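Pectinesterase (Sitophilus oryzae, PDB 4PMH) catalyses the hydrolysis of methyl esters in pectin, releasing methanol and de-esterified galacturonan, and probably takes part in digesting plant cell walls. Local coordinates at residues Phe152-Ala156 / Pro157-Ile161; Ala53-Asn56 / Ala57-Ala61; Leu181-Ser185 / Asp186-Ile190; Ala109-Thr112 / Pro113-Lys117. One frame throughout, in Å; residues are numbered along the deposited sequence.

Contact 1. Residues Phe152-Ala156 / Pro157-Ile161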
loop_
_atom_site.group_PDB
_atom_site.type_symbol
_atom_site.label_atom_id
_atom_site.label_comp_id
_atom_site.label_asym_id
_atom_site.label_seq_id
_atom_site.Cartn_x
_atom_site.Cartn_y
_atom_site.Cartn_z
ATOM N N PHE A 152 -6.431 -7.915 -5.151
ATOM C CA PHE A 152 -5.649 -8.934 -4.439
ATOM C C PHE A 152 -5.688 -8.601 -2.929
ATOM O O PHE A 152 -5.128 -7.595 -2.487
ATOM C CB PHE A 152 -4.224 -8.882 -4.986
ATOM C CG PHE A 152 -3.410 -10.138 -4.809
ATOM C CD1 PHE A 152 -3.054 -10.595 -3.543
ATOM C CD2 PHE A 152 -2.884 -10.790 -5.920
ATOM C CE1 PHE A 152 -2.258 -11.728 -3.397
ATOM C CE2 PHE A 152 -2.075 -11.908 -5.785
ATOM C CZ PHE A 152 -1.756 -12.375 -4.511
ATOM N N TRP A 153 -6.349 -9.457 -2.141
ATOM C CA TRP A 153 -6.709 -9.165 -0.756
ATOM C C TRP A 153 -6.054 -10.197 0.175
ATOM O O TRP A 153 -6.407 -11.364 0.150
ATOM C CB TRP A 153 -8.230 -9.221 -0.611
ATOM C CG TRP A 153 -8.790 -8.635 0.666
ATOM C CD1 TRP A 153 -8.129 -8.398 1.844
ATOM C CD2 TRP A 153 -10.150 -8.256 0.891
ATOM N NE1 TRP A 153 -8.991 -7.875 2.777
ATOM C CE2 TRP A 153 -10.240 -7.783 2.215
ATOM C CE3 TRP A 153 -11.299 -8.250 0.089
ATOM C CZ2 TRP A 153 -11.426 -7.300 2.752
ATOM C CZ3 TRP A 153 -12.485 -7.786 0.627
ATOM C CH2 TRP A 153 -12.542 -7.309 1.945
ATOM N N VAL A 154 -5.088 -9.758 0.977
ATOM C CA VAL A 154 -4.305 -10.666 1.815
ATOM C C VAL A 154 -4.707 -10.478 3.273
ATOM O O VAL A 154 -4.445 -9.424 3.850
ATOM C CB VAL A 154 -2.797 -10.391 1.682
ATOM C CG1 VAL A 154 -1.993 -11.375 2.525
ATOM C CG2 VAL A 154 -2.366 -10.447 0.234
ATOM N N LYS A 155 -5.346 -11.504 3.840
ATOM C CA LYS A 155 -5.701 -11.579 5.253
ATOM C C LYS A 155 -4.961 -12.688 5.996
ATOM O O LYS A 155 -5.407 -13.085 7.056
ATOM C CB LYS A 155 -7.212 -11.824 5.400
ATOM C CG LYS A 155 -8.050 -10.638 4.970
ATOM C CD LYS A 155 -9.548 -10.927 5.020
ATOM C CE LYS A 155 -10.159 -10.627 6.383
ATOM N NZ LYS A 155 -10.371 -9.173 6.619
ATOM N N ALA A 156 -3.865 -13.207 5.451
ATOM C CA ALA A 156 -3.075 -14.212 6.134
ATOM C C ALA A 156 -1.676 -13.667 6.345
ATOM O O ALA A 156 -1.175 -12.910 5.519
ATOM C CB ALA A 156 -3.006 -15.502 5.315
ATOM N N PRO A 157 -1.035 -14.049 7.460
ATOM C CA PRO A 157 0.358 -13.662 7.681
ATOM C C PRO A 157 1.320 -14.431 6.797
ATOM O O PRO A 157 0.972 -15.468 6.270
ATOM C CB PRO A 157 0.605 -14.012 9.159
ATOM C CG PRO A 157 -0.410 -15.036 9.496
ATOM C CD PRO A 157 -1.604 -14.793 8.603
ATOM N N ALA A 158 2.523 -13.900 6.611
ATOM C CA ALA A 158 3.608 -14.671 5.989
ATOM C C ALA A 158 3.490 -14.892 4.472
ATOM O O ALA A 158 4.196 -15.732 3.894
ATOM C CB ALA A 158 3.731 -16.028 6.686
ATOM N N VAL A 159 2.590 -14.152 3.830
ATOM C CA VAL A 159 2.441 -14.238 2.408
ATOM C C VAL A 159 3.562 -13.475 1.715
ATOM O O VAL A 159 3.905 -12.354 2.117
ATOM C CB VAL A 159 1.085 -13.641 1.948
ATOM C CG1 VAL A 159 1.020 -13.599 0.442
ATOM C CG2 VAL A 159 -0.053 -14.457 2.511
ATOM N N GLN A 160 4.096 -14.087 0.660
ATOM C CA GLN A 160 5.042 -13.464 -0.237
ATOM C C GLN A 160 4.368 -13.284 -1.619
ATOM O O GLN A 160 3.755 -14.225 -2.149
ATOM C CB GLN A 160 6.312 -14.332 -0.366
ATOM C CG GLN A 160 7.060 -14.551 0.949
ATOM C CD GLN A 160 8.310 -15.407 0.784
ATOM O OE1 GLN A 160 8.453 -16.144 -0.200
ATOM N NE2 GLN A 160 9.199 -15.347 1.762
ATOM N N ILE A 161 4.453 -12.070 -2.175
ATOM C CA ILE A 161 3.915 -11.769 -3.499
ATOM C C ILE A 161 5.099 -11.325 -4.340
ATOM O O ILE A 161 5.792 -10.382 -3.968
ATOM C CB ILE A 161 2.854 -10.634 -3.453
ATOM C CG1 ILE A 161 1.656 -11.022 -2.597
ATOM C CG2 ILE A 161 2.374 -10.324 -4.861
ATOM C CD1 ILE A 161 0.672 -9.869 -2.377
#
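The ring of Phe152 meets Ile161 obliquely: the Ile161 methyl CD1 lies 3.6 Å from Phe152 CE1 and also borders CD1 and CZ of the ring. Phe152 CG stands anti to the backbone N (chi1 -157°), which carries the ring inward, and the long branch of Ile161 reaches it from the opposite direction. Ile161 CD1 also slides past Val154 CG2, 4.0 Å away, so one methyl touches both the ring and the valine. One step nearer the turn, Val154 CG1 and Val159 CG2 meet tip to tip at 3.6 Å. Valines suit this place, one at the end of strand 152-154 and one just before strand 160-162, because their methyls meet with no polar group between them. At the bend, Val159 CG2 packs 3.6 Å from Ala156 O, a buried carbonyl oxygen with no partner in the model. Ala156 is small enough to fit there, while Pro157 stiffens the corner and Ala158 takes a positive phi (74°). This is a corner of the right-handed parallel beta-helix of pectinesterases, where the chain leaves one sheet for another. Strand 152-154 lies between strands 80-82 and 181-183, and strand 160-162 between 89-93 and 188-191; Leu181 touches both Phe152 and Ile161.

Contact 2. Residues Ala53-Asn56 / Ala57-Ala61. Unlike the reference sequence in segment 57-61: Ala61 (reference Thr).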
loop_
_atom_site.group_PDB
_atom_site.type_symbol
_atom_site.label_atom_id
_atom_site.label_comp_id
_atom_site.label_asym_id
_atom_site.label_seq_id
_atom_site.Cartn_x
_atom_site.Cartn_y
_atom_site.Cartn_z
ATOM N N ALA A 53 -8.391 -20.909 -7.327
ATOM C CA ALA A 53 -8.354 -22.368 -7.198
ATOM C C ALA A 53 -7.015 -22.884 -6.684
ATOM O O ALA A 53 -6.976 -23.828 -5.908
ATOM C CB ALA A 53 -8.703 -23.051 -8.512
ATOM N N ALA A 54 -5.922 -22.270 -7.111
ATOM C CA ALA A 54 -4.597 -22.673 -6.628
ATOM C C ALA A 54 -4.430 -22.266 -5.153
ATOM O O ALA A 54 -3.885 -23.014 -4.370
ATOM C CB ALA A 54 -3.511 -22.048 -7.470
ATOM N N VAL A 55 -4.901 -21.061 -4.804
ATOM C CA VAL A 55 -4.837 -20.536 -3.436
ATOM C C VAL A 55 -5.613 -21.464 -2.513
ATOM O O VAL A 55 -5.118 -21.859 -1.442
ATOM C CB VAL A 55 -5.389 -19.087 -3.340
ATOM C CG1 VAL A 55 -5.665 -18.677 -1.894
ATOM C CG2 VAL A 55 -4.443 -18.116 -4.023
ATOM N N ASN A 56 -6.803 -21.850 -2.971
ATOM C CA ASN A 56 -7.680 -22.710 -2.221
ATOM C C ASN A 56 -7.008 -24.049 -1.974
ATOM O O ASN A 56 -7.062 -24.576 -0.871
ATOM C CB ASN A 56 -8.979 -22.963 -2.983
ATOM C CG ASN A 56 -9.908 -21.762 -3.003
ATOM O OD1 ASN A 56 -9.705 -20.776 -2.292
ATOM N ND2 ASN A 56 -10.957 -21.853 -3.815
ATOM N N ALA A 57 -6.395 -24.610 -3.004
ATOM C CA ALA A 57 -5.723 -25.910 -2.854
ATOM C C ALA A 57 -4.638 -25.859 -1.787
ATOM O O ALA A 57 -4.575 -26.733 -0.920
ATOM C CB ALA A 57 -5.137 -26.391 -4.181
ATOM N N ALA A 58 -3.803 -24.825 -1.860
ATOM C CA ALA A 58 -2.705 -24.635 -0.906
ATOM C C ALA A 58 -3.205 -24.431 0.536
ATOM O O ALA A 58 -2.678 -25.026 1.480
ATOM C CB ALA A 58 -1.826 -23.466 -1.341
ATOM N N ILE A 59 -4.241 -23.607 0.706
ATOM C CA ILE A 59 -4.785 -23.357 2.032
ATOM C C ILE A 59 -5.454 -24.614 2.604
ATOM O O ILE A 59 -5.185 -24.990 3.759
ATOM C CB ILE A 59 -5.768 -22.175 2.015
ATOM C CG1 ILE A 59 -4.996 -20.895 1.713
ATOM C CG2 ILE A 59 -6.526 -22.087 3.350
ATOM C CD1 ILE A 59 -5.844 -19.646 1.689
ATOM N N ASN A 60 -6.284 -25.270 1.789
ATOM C CA ASN A 60 -7.039 -26.444 2.228
ATOM C C ASN A 60 -6.104 -27.608 2.607
ATOM O O ASN A 60 -6.410 -28.373 3.519
ATOM C CB ASN A 60 -8.024 -26.915 1.165
ATOM C CG ASN A 60 -9.195 -25.959 0.965
ATOM O OD1 ASN A 60 -9.625 -25.244 1.884
ATOM N ND2 ASN A 60 -9.713 -25.936 -0.252
ATOM N N ALA A 61 -4.955 -27.705 1.958
ATOM C CA ALA A 61 -4.033 -28.807 2.240
ATOM C C ALA A 61 -3.330 -28.643 3.566
ATOM O O ALA A 61 -2.782 -29.609 4.084
ATOM C CB ALA A 61 -3.021 -28.969 1.131
#
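Four successive i to i+4 bonds, Ala57 N to Ala53 O, Ala58 N to Ala54 O, Ile59 N to Val55 O and Asn60 N to Asn56 O, run 2.9 to 3.1 Å and make this a regular turn and more of alpha-helix. Along one flank Val55 and Ile59 lie side by side and point the same way, with Val55 CG1 3.7 Å from Ile59 CD1. The first torsion of Ile59 sets CG1 beside its own backbone N (chi1 -67°), which brings that carbon to 3.3 Å from Val55 O, and the extended chain beyond it carries CD1 alongside the valine. Helix 51-61 connects strands 42-44 and 67-71 in a beta-alpha-beta unit, packed at the end of the large parallel sheet of the beta-helix. Val55 rests on Val80 and Ile82, and Ile59 on Leu89, so branched apolar chains suit the flank that faces those strands. Ala54 and Ala58 are small enough to let the backbone come close to Val44 and Tyr42. On a more polar flank stand Asn56 and Asn60. The amide oxygen of Asn56 accepts a hydrogen bond from Gln52 NE2, one turn earlier in the same helix. Asn60 folds back along the helix, its ND2 3.0 Å from Asn56 O, but at an angle too poor for a hydrogen bond; that oxygen is taken by Asn60 N. Both asparagines brush Pro129, whereas Ala57 leans on Tyr48 and Tyr42.

Contact 3. Residues Leu181-Ser185 / Asp186-Ile190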
loop_
_atom_site.group_PDB
_atom_site.type_symbol
_atom_site.label_atom_id
_atom_site.label_comp_id
_atom_site.label_asym_id
_atom_site.label_seq_id
_atom_site.Cartn_x
_atom_site.Cartn_y
_atom_site.Cartn_z
ATOM N N LEU A 181 -3.901 -3.783 -4.345
ATOM C CA LEU A 181 -3.477 -4.682 -3.278
ATOM C C LEU A 181 -3.911 -4.141 -1.914
ATOM O O LEU A 181 -3.777 -2.929 -1.624
ATOM C CB LEU A 181 -1.955 -4.864 -3.318
ATOM C CG LEU A 181 -1.281 -5.700 -2.244
ATOM C CD1 LEU A 181 -1.769 -7.139 -2.346
ATOM C CD2 LEU A 181 0.246 -5.677 -2.306
ATOM N N GLN A 182 -4.432 -5.045 -1.080
ATOM C CA GLN A 182 -4.725 -4.753 0.322
ATOM C C GLN A 182 -4.088 -5.795 1.223
ATOM O O GLN A 182 -4.355 -6.988 1.058
ATOM C CB GLN A 182 -6.227 -4.754 0.610
ATOM C CG GLN A 182 -6.511 -4.515 2.089
ATOM C CD GLN A 182 -7.969 -4.606 2.479
ATOM O OE1 GLN A 182 -8.294 -4.671 3.674
ATOM N NE2 GLN A 182 -8.856 -4.583 1.491
ATOM N N THR A 183 -3.299 -5.341 2.199
ATOM C CA THR A 183 -2.698 -6.254 3.193
ATOM C C THR A 183 -3.323 -5.981 4.577
ATOM O O THR A 183 -3.441 -4.824 5.005
ATOM C CB THR A 183 -1.140 -6.150 3.255
ATOM O OG1 THR A 183 -0.750 -4.957 3.922
ATOM C CG2 THR A 183 -0.502 -6.180 1.869
ATOM N N ASN A 184 -3.720 -7.060 5.253
ATOM C CA ASN A 184 -4.403 -7.005 6.555
ATOM C C ASN A 184 -3.653 -7.741 7.664
ATOM O O ASN A 184 -4.112 -7.755 8.810
ATOM C CB ASN A 184 -5.784 -7.623 6.381
ATOM C CG ASN A 184 -6.664 -7.491 7.601
ATOM O OD1 ASN A 184 -6.982 -8.487 8.246
ATOM N ND2 ASN A 184 -7.124 -6.281 7.890
ATOM N N SER A 185 -2.505 -8.324 7.344
ATOM C CA SER A 185 -1.799 -9.199 8.265
ATOM C C SER A 185 -0.324 -8.890 8.362
ATOM O O SER A 185 0.202 -8.076 7.624
ATOM C CB SER A 185 -1.925 -10.643 7.797
ATOM O OG SER A 185 -3.251 -11.073 7.914
ATOM N N ASP A 186 0.329 -9.600 9.269
ATOM C CA ASP A 186 1.723 -9.363 9.626
ATOM C C ASP A 186 2.639 -10.245 8.770
ATOM O O ASP A 186 2.244 -11.328 8.340
ATOM C CB ASP A 186 1.897 -9.677 11.126
ATOM C CG ASP A 186 3.268 -9.256 11.691
ATOM O OD1 ASP A 186 3.792 -8.184 11.344
ATOM O OD2 ASP A 186 3.803 -10.014 12.528
ATOM N N GLN A 187 3.858 -9.748 8.546
ATOM C CA GLN A 187 4.936 -10.427 7.833
ATOM C C GLN A 187 4.671 -10.684 6.362
ATOM O O GLN A 187 5.051 -11.729 5.823
ATOM C CB GLN A 187 5.355 -11.716 8.569
ATOM C CG GLN A 187 5.683 -11.432 10.021
ATOM C CD GLN A 187 6.123 -12.641 10.794
ATOM O OE1 GLN A 187 6.609 -13.639 10.227
ATOM N NE2 GLN A 187 5.966 -12.566 12.117
ATOM N N ILE A 188 4.053 -9.710 5.704
ATOM C CA ILE A 188 3.844 -9.757 4.267
ATOM C C ILE A 188 5.061 -9.199 3.529
ATOM O O ILE A 188 5.613 -8.154 3.894
ATOM C CB ILE A 188 2.618 -8.931 3.829
ATOM C CG1 ILE A 188 1.408 -9.241 4.699
ATOM C CG2 ILE A 188 2.284 -9.222 2.372
ATOM C CD1 ILE A 188 1.138 -10.709 4.906
ATOM N N GLN A 189 5.465 -9.879 2.471
ATOM C CA GLN A 189 6.608 -9.471 1.695
ATOM C C GLN A 189 6.157 -9.328 0.251
ATOM O O GLN A 189 5.545 -10.244 -0.302
ATOM C CB GLN A 189 7.712 -10.524 1.791
ATOM C CG GLN A 189 8.214 -10.804 3.189
ATOM C CD GLN A 189 9.162 -11.992 3.213
ATOM O OE1 GLN A 189 8.768 -13.102 3.540
ATOM N NE2 GLN A 189 10.407 -11.770 2.827
ATOM N N ILE A 190 6.437 -8.175 -0.347
ATOM C CA ILE A 190 6.100 -7.908 -1.750
ATOM C C ILE A 190 7.404 -7.595 -2.472
ATOM O O ILE A 190 8.097 -6.638 -2.117
ATOM C CB ILE A 190 5.174 -6.686 -1.882
ATOM C CG1 ILE A 190 3.893 -6.867 -1.091
ATOM C CG2 ILE A 190 4.852 -6.419 -3.342
ATOM C CD1 ILE A 190 4.049 -6.692 0.395
#
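Leu181 and Ile190 make the closer of two apolar contacts, sliding past each other in opposite directions with Leu181 CD2 4.0 Å from Ile190 CG1. Thr183 and Ile188 repeat the pattern nearer the turn, although more loosely, their CG2 methyls 4.2 Å apart. Thr183 suits this place because its two branches do different work: the methyl, beside the backbone N, faces Ile188, while OG1 makes a weak hydrogen bond with Gly205 N, and Tyr216 of strand 213-217 packs against Leu181, Thr183 and Ile190.

Carbon meets a carbonyl at the bend itself. The long branch of Ile188 lies beside its own backbone N (chi1 -48°), which lays CG1 3.4 Å from Ser185 O, and CD1 extends to 4.2 Å from Ser185 CB. A serine is compact enough for this corner, and Gln187, with phi at 65°, helps turn the chain into strand 188-191.

The polar side chains look elsewhere. Asp186, its CG anti to the backbone N, forms a salt bridge through OD2 with Arg213 of strand 213-217. A weak bond from Gln187 NE2 reaches the same oxygen at 3.4 Å.

No hydrogen bond links the two segments. Cohesion across this beta-helix corner therefore comes from apolar packing inside, while the charge of Asp186 is probably balanced by Arg213 on the next coil.

Contact 4. Residues Ala109-Thr112 / Pro113-Lys117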
loop_
_atom_site.group_PDB
_atom_site.type_symbol
_atom_site.label_atom_id
_atom_site.label_comp_id
_atom_site.label_asym_id
_atom_site.label_seq_id
_atom_site.Cartn_x
_atom_site.Cartn_y
_atom_site.Cartn_z
ATOM N N ALA A 109 -14.733 1.197 -5.702
ATOM C CA ALA A 109 -15.573 1.107 -4.496
ATOM C C ALA A 109 -17.050 1.324 -4.834
ATOM O O ALA A 109 -17.934 0.819 -4.131
ATOM C CB ALA A 109 -15.149 2.133 -3.470
ATOM N N GLN A 110 -17.297 2.076 -5.904
ATOM C CA GLN A 110 -18.654 2.459 -6.297
ATOM C C GLN A 110 -19.390 1.334 -7.025
ATOM O O GLN A 110 -20.588 1.449 -7.309
ATOM C CB GLN A 110 -18.592 3.743 -7.143
ATOM C CG GLN A 110 -18.237 5.014 -6.358
ATOM C CD GLN A 110 -16.798 5.078 -5.831
ATOM O OE1 GLN A 110 -15.856 4.499 -6.403
ATOM N NE2 GLN A 110 -16.618 5.824 -4.746
ATOM N N THR A 111 -18.680 0.250 -7.343
ATOM C CA THR A 111 -19.290 -0.929 -7.924
ATOM C C THR A 111 -20.501 -1.398 -7.134
ATOM O O THR A 111 -20.456 -1.522 -5.910
ATOM C CB THR A 111 -18.271 -2.088 -7.978
ATOM O OG1 THR A 111 -17.152 -1.695 -8.774
ATOM C CG2 THR A 111 -18.888 -3.321 -8.584
ATOM N N THR A 112 -21.591 -1.697 -7.823
ATOM C CA THR A 112 -22.724 -2.237 -7.108
ATOM C C THR A 112 -22.460 -3.695 -6.781
ATOM O O THR A 112 -21.743 -4.368 -7.499
ATOM C CB THR A 112 -24.044 -2.154 -7.901
ATOM O OG1 THR A 112 -24.008 -3.083 -8.975
ATOM C CG2 THR A 112 -24.282 -0.751 -8.419
ATOM N N PRO A 113 -23.050 -4.192 -5.684
ATOM C CA PRO A 113 -22.936 -5.609 -5.369
ATOM C C PRO A 113 -23.412 -6.562 -6.450
ATOM O O PRO A 113 -22.809 -7.622 -6.614
ATOM C CB PRO A 113 -23.785 -5.751 -4.110
ATOM C CG PRO A 113 -23.579 -4.443 -3.439
ATOM C CD PRO A 113 -23.611 -3.439 -4.557
ATOM N N SER A 114 -24.457 -6.207 -7.199
ATOM C CA SER A 114 -24.857 -7.061 -8.319
ATOM C C SER A 114 -23.750 -7.196 -9.365
ATOM O O SER A 114 -23.467 -8.296 -9.849
ATOM C CB SER A 114 -26.135 -6.558 -8.991
ATOM O OG SER A 114 -27.142 -6.378 -8.015
ATOM N N ALA A 115 -23.139 -6.069 -9.719
ATOM C CA ALA A 115 -22.062 -6.062 -10.682
ATOM C C ALA A 115 -20.854 -6.846 -10.150
ATOM O O ALA A 115 -20.183 -7.563 -10.910
ATOM C CB ALA A 115 -21.672 -4.631 -11.032
ATOM N N TYR A 116 -20.597 -6.730 -8.846
ATOM C CA TYR A 116 -19.497 -7.472 -8.205
ATOM C C TYR A 116 -19.746 -8.969 -8.320
ATOM O O TYR A 116 -18.845 -9.732 -8.690
ATOM C CB TYR A 116 -19.351 -7.033 -6.749
ATOM C CG TYR A 116 -18.437 -7.880 -5.888
ATOM C CD1 TYR A 116 -17.053 -7.640 -5.828
ATOM C CD2 TYR A 116 -18.950 -8.901 -5.112
ATOM C CE1 TYR A 116 -16.230 -8.415 -5.024
ATOM C CE2 TYR A 116 -18.141 -9.684 -4.306
ATOM C CZ TYR A 116 -16.783 -9.446 -4.255
ATOM O OH TYR A 116 -16.014 -10.252 -3.450
ATOM N N LYS A 117 -20.980 -9.389 -8.058
ATOM C CA LYS A 117 -21.322 -10.796 -8.205
ATOM C C LYS A 117 -21.105 -11.287 -9.623
ATOM O O LYS A 117 -20.550 -12.371 -9.832
ATOM C CB LYS A 117 -22.753 -11.073 -7.761
ATOM C CG LYS A 117 -22.944 -10.978 -6.259
ATOM C CD LYS A 117 -24.332 -11.433 -5.821
ATOM C CE LYS A 117 -24.442 -12.954 -5.799
ATOM N NZ LYS A 117 -25.847 -13.389 -5.511
#
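Tyr116 N donates to Thr112 O over 3.0 Å, a fairly straight bond (156° at the hydrogen) that closes the first turn of helix 113-120. The hydroxyl of Thr112 accepts a second bond, from Ala115 N to OG1 at 3.2 Å and 164°. Its first torsion (71°) sets OG1 between the backbone N and the carbonyl carbon, turned back over the helix start. Thr112 is thus the N-cap. Pro113 suits the next position because it has no N-H to satisfy and its ring already holds a helical phi. Ala115 packs its small CB against the cap, 3.5 Å from Thr112 OG1.

Thr111 adds apolar cover: its CG2, anti to the backbone N, lies 3.9 Å from Ala115 CB and 4.2 Å from Tyr116 CB, while its hydroxyl bonds to Pro108 O. The Tyr116 ring leads away to Cys137 and Met107, and its OH is hydrogen-bonded to Tyr81 OH. Gln110, in the same loop, bonds through NE2 to Gln177, a probable substrate-binding residue.

One threonine thus engages two amides of the first turn, one through its backbone oxygen and the other through its hydroxyl, a favourable arrangement where the positive end of the helix dipole probably favours oxygen acceptors.

In the fold
Along the chain the order is contact 2, contact 4, contact 1, contact 3. Contacts 1 and 3 are equivalent corners on successive coils of the beta-helix, with centres about 5 Å apart: strands 152-154 and 181-183 are neighbours in one parallel sheet, 160-162 and 188-191 in another. Probable hydrogen bonds from Ile161 N to Gln189 O and from Asn184 N to Val154 O tie them together. Contact 2 lies about 13 Å from contact 1, centre to centre, in the helix joining two early strands. Contact 4 stands apart, its centre about 22 Å from that of the chain, in a long excursion after strand 101-105. Stacked corners thus build the body, and helices decorate its end and side.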